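Side-chain contacts in probable M18 family aminopeptidase 1 (Thermotoga maritima, PDB 2GLF), which is probably a metal-dependent aminopeptidase of the M18 family, removing amino acids one at a time from the N-termini of peptides: residues 34-37 with 38-42; 275-278 with 279-282. All blocks are in the same frame, centred on the assembly; numbering follows the deposited sequence.

Contact 1 of 2, residues 34-37 with 38-42; sequences RMTV and KEIKR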
# COMPACT_ATOMS: atom_id res chain seq x y z
N ARG A 34 -36.35 -20.43 27.09
CA ARG A 34 -37.68 -20.95 27.37
C ARG A 34 -37.56 -22.26 28.12
O ARG A 34 -38.40 -22.59 28.96
CB ARG A 34 -38.46 -21.16 26.06
CG ARG A 34 -38.49 -19.94 25.17
CD ARG A 34 -39.15 -20.24 23.83
NE ARG A 34 -40.59 -20.13 23.91
CZ ARG A 34 -41.28 -19.10 23.44
NH1 ARG A 34 -40.66 -18.09 22.85
NH2 ARG A 34 -42.60 -19.07 23.59
N MSE A 35 -36.49 -23.01 27.84
CA MSE A 35 -36.26 -24.28 28.49
C MSE A 35 -35.75 -24.10 29.91
O MSE A 35 -36.15 -24.83 30.82
CB MSE A 35 -35.25 -25.11 27.69
CG MSE A 35 -35.87 -26.22 26.86
SE MSE A 35 -34.63 -26.96 25.55
CE MSE A 35 -35.20 -25.88 24.07
N THR A 36 -34.85 -23.14 30.10
CA THR A 36 -34.30 -22.90 31.43
C THR A 36 -35.42 -22.47 32.36
O THR A 36 -35.52 -22.95 33.48
CB THR A 36 -33.21 -21.82 31.41
OG1 THR A 36 -32.32 -22.07 30.31
CG2 THR A 36 -32.41 -21.86 32.71
N VAL A 37 -36.28 -21.56 31.89
CA VAL A 37 -37.39 -21.11 32.71
C VAL A 37 -38.22 -22.32 33.15
O VAL A 37 -38.48 -22.50 34.33
CB VAL A 37 -38.29 -20.10 31.96
CG1 VAL A 37 -39.65 -19.97 32.66
CG2 VAL A 37 -37.60 -18.74 31.90
N LYS A 38 -38.61 -23.15 32.18
CA LYS A 38 -39.40 -24.35 32.48
C LYS A 38 -38.74 -25.20 33.55
O LYS A 38 -39.40 -25.70 34.47
CB LYS A 38 -39.58 -25.20 31.22
CG LYS A 38 -40.18 -26.56 31.51
CD LYS A 38 -40.05 -27.51 30.34
CE LYS A 38 -40.33 -28.94 30.77
NZ LYS A 38 -39.42 -29.38 31.87
N GLU A 39 -37.43 -25.38 33.44
CA GLU A 39 -36.68 -26.19 34.38
C GLU A 39 -36.59 -25.51 35.75
O GLU A 39 -36.61 -26.18 36.78
CB GLU A 39 -35.29 -26.48 33.80
CG GLU A 39 -34.52 -27.56 34.52
CD GLU A 39 -35.37 -28.76 34.87
OE1 GLU A 39 -36.33 -29.06 34.13
OE2 GLU A 39 -35.07 -29.41 35.90
N ILE A 40 -36.49 -24.19 35.74
CA ILE A 40 -36.40 -23.43 36.99
C ILE A 40 -37.75 -23.40 37.70
O ILE A 40 -37.82 -23.49 38.92
CB ILE A 40 -35.92 -21.97 36.72
CG1 ILE A 40 -34.52 -22.00 36.12
CG2 ILE A 40 -35.89 -21.16 38.02
CD1 ILE A 40 -34.00 -20.64 35.71
N LYS A 41 -38.82 -23.29 36.93
CA LYS A 41 -40.15 -23.27 37.51
C LYS A 41 -40.41 -24.61 38.19
O LYS A 41 -40.82 -24.65 39.34
CB LYS A 41 -41.22 -23.01 36.45
CG LYS A 41 -42.63 -22.90 37.02
CD LYS A 41 -43.67 -22.62 35.94
CE LYS A 41 -45.07 -22.46 36.54
NZ LYS A 41 -45.52 -23.70 37.23
N ARG A 42 -40.15 -25.70 37.47
CA ARG A 42 -40.33 -27.04 38.01
C ARG A 42 -39.63 -27.17 39.35
O ARG A 42 -40.23 -27.59 40.33
CB ARG A 42 -39.77 -28.08 37.04
CG ARG A 42 -39.50 -29.44 37.67
CD ARG A 42 -38.76 -30.36 36.74
NE ARG A 42 -37.87 -31.25 37.47
CZ ARG A 42 -36.75 -30.85 38.08
NH1 ARG A 42 -36.39 -29.58 38.05
NH2 ARG A 42 -36.00 -31.73 38.73
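Arg34 meets Lys38 through the backbone: its carbonyl O accepts the Lys38 N-H at 3.3 Å. The side chain of Arg34 turns from this turn of helix and spends its guanidinium elsewhere, with NH1 paired to Glu224 and NH2 to Glu371 of the second subunit, a reach that suits a long, two-sided cation. Met35, present here as selenomethionine, gives its carbonyl O to Glu39 N at 3.0 Å. Thr36 makes the one hydrophobic side-chain contact across the two halves. Because its CG2 is anti to the backbone N and beside the carbonyl carbon, the methyl runs alongside Ile40 and meets CD1 at 3.6 Å, while OG1 folds back to the carbonyl of Thr32, so one small residue serves both purposes. The Thr36 carbonyl O also accepts Ile40 N at 2.8 Å. Val37 closes the series with its O to Lys41 N at 2.7 Å. Beyond it, Glu39 bends at its second torsion (chi2 42°) and spreads its carboxylate between cations: OE2 takes Arg42 NH1, OE1 takes Lys29 and, more loosely, Lys38 NZ at 3.8 Å. Lys41 pairs with Asp45, one turn on. The four backbone bonds, each joining residues i and i+4, belong to helix 33-45, whose buried face packs Thr36 and Ile40 on Phe26 of helix 13-29 and against helix 248-263, and Val37 against Ile93; apart from that face, Arg34 and Met35 touch Val137 and His135 of strand 132-139.

Contact 2 of 2, residues 275-278 with 279-282; sequences FDKE and EIGS. With MN (manganese (II) ion), chain F.
With chi1 at 55°, Ile280 holds CG1 between its backbone N and carbonyl carbon, which lays CD1 alongside Lys277, 3.8 Å from its CG. Glu279 folds at its first two torsions (-70° and -64°) and brings OE2 to 2.0 Å from manganese, with OE1 farther off at 2.6 Å, an uneven grip from a carboxylate well suited to the metal. Glu278 curls back over the amide N of Glu279, so that its OE1 stands 4.0 Å from Glu279 OE1; the close manganese ions probably offset the crowding of acids. An alanine here in place of Glu278 takes away the carboxylate and would probably leave the second manganese without this nearby acid, and a gap beside His92. The backbone makes a tight turn: Ser282 N reaches Lys277 O at 2.7 Å, Ile280 N comes from the opposite face of the carbonyl plane, and Glu278 O takes Gly281 N at 2.9 Å in a nearly straight bond. The positive phi of Gly281 suits a residue lacking CB. Asp249 and His425 complete this manganese site, Asp94 accepts the Glu279 N-H, and Ile280 packs on Gly361 of the second subunit. Adjacent acids at a paired-metal centre are consistent with a metal-dependent M18 aminopeptidase. The turn follows strand 270-275, which is bonded to strand 87-92, and its side chains meet His92 on that strand and Tyr119 on strand 111-119.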
# COMPACT_ATOMS: atom_id res chain seq x y z
N PHE A 275 -33.13 -13.04 33.69
CA PHE A 275 -33.52 -12.31 32.49
C PHE A 275 -33.13 -12.95 31.18
O PHE A 275 -32.29 -13.84 31.12
CB PHE A 275 -32.96 -10.89 32.53
CG PHE A 275 -33.45 -10.07 33.69
CD1 PHE A 275 -32.73 -10.03 34.88
CD2 PHE A 275 -34.63 -9.34 33.59
CE1 PHE A 275 -33.17 -9.27 35.95
CE2 PHE A 275 -35.09 -8.57 34.66
CZ PHE A 275 -34.36 -8.53 35.84
N ASP A 276 -33.76 -12.47 30.12
CA ASP A 276 -33.55 -12.93 28.75
C ASP A 276 -33.10 -11.68 27.98
O ASP A 276 -33.25 -10.56 28.48
CB ASP A 276 -34.89 -13.52 28.24
CG ASP A 276 -35.05 -13.48 26.71
OD1 ASP A 276 -36.03 -12.84 26.25
OD2 ASP A 276 -34.25 -14.10 25.97
N LYS A 277 -32.50 -11.85 26.81
CA LYS A 277 -32.07 -10.70 26.00
C LYS A 277 -30.81 -9.95 26.46
O LYS A 277 -30.47 -8.93 25.88
CB LYS A 277 -33.21 -9.69 25.87
CG LYS A 277 -34.12 -9.88 24.66
CD LYS A 277 -34.67 -11.29 24.58
CE LYS A 277 -35.72 -11.45 23.50
NZ LYS A 277 -35.17 -11.32 22.12
N GLU A 278 -30.11 -10.44 27.48
CA GLU A 278 -28.90 -9.72 27.91
C GLU A 278 -27.84 -9.75 26.82
O GLU A 278 -27.18 -8.74 26.57
CB GLU A 278 -28.33 -10.34 29.18
CG GLU A 278 -26.98 -11.03 28.98
CD GLU A 278 -25.80 -10.09 28.97
OE1 GLU A 278 -24.68 -10.54 28.67
OE2 GLU A 278 -26.00 -8.89 29.28
N GLU A 279 -27.68 -10.91 26.18
CA GLU A 279 -26.69 -11.08 25.12
C GLU A 279 -26.88 -10.15 23.92
O GLU A 279 -26.07 -10.18 23.00
CB GLU A 279 -26.69 -12.53 24.62
CG GLU A 279 -26.14 -13.58 25.59
CD GLU A 279 -24.67 -13.41 25.92
OE1 GLU A 279 -24.00 -12.57 25.30
OE2 GLU A 279 -24.17 -14.12 26.80
N ILE A 280 -27.93 -9.34 23.92
CA ILE A 280 -28.15 -8.39 22.82
C ILE A 280 -28.37 -6.96 23.33
O ILE A 280 -28.79 -6.09 22.57
CB ILE A 280 -29.36 -8.80 21.90
CG1 ILE A 280 -30.65 -9.00 22.70
CG2 ILE A 280 -29.01 -10.06 21.13
CD1 ILE A 280 -31.38 -7.71 23.07
N GLY A 281 -28.09 -6.74 24.61
CA GLY A 281 -28.26 -5.41 25.18
C GLY A 281 -29.34 -5.28 26.24
O GLY A 281 -29.40 -4.28 26.94
N SER A 282 -30.20 -6.29 26.35
CA SER A 282 -31.30 -6.32 27.33
C SER A 282 -32.53 -5.50 26.94
O SER A 282 -33.18 -4.90 27.79
CB SER A 282 -30.80 -5.89 28.71
OG SER A 282 -29.82 -6.79 29.21
MN MN F . -22.31 -13.37 27.17

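Contact 1 and contact 2 lie about 17 Å apart between centres, and their nearest atoms stay about 7 Å apart. Residues 34-42 form part of a regular helix at the flank of the mixed sheet, partly buried, where repeated backbone bonds, one aliphatic pair and a salt-bridge network around Glu39 do the work. Residues 275-282 form an irregular, buried turn beyond a strand of that sheet, where one glutamate binds a manganese and its neighbour stands close to the metals. They share neighbours more than elements: helix 248-263, which packs against contact 1, carries Asp249, a fellow ligand of the manganese held by Glu279. Each also reaches the second subunit, contact 1 by a salt bridge, contact 2 mainly by packing and backbone bonds.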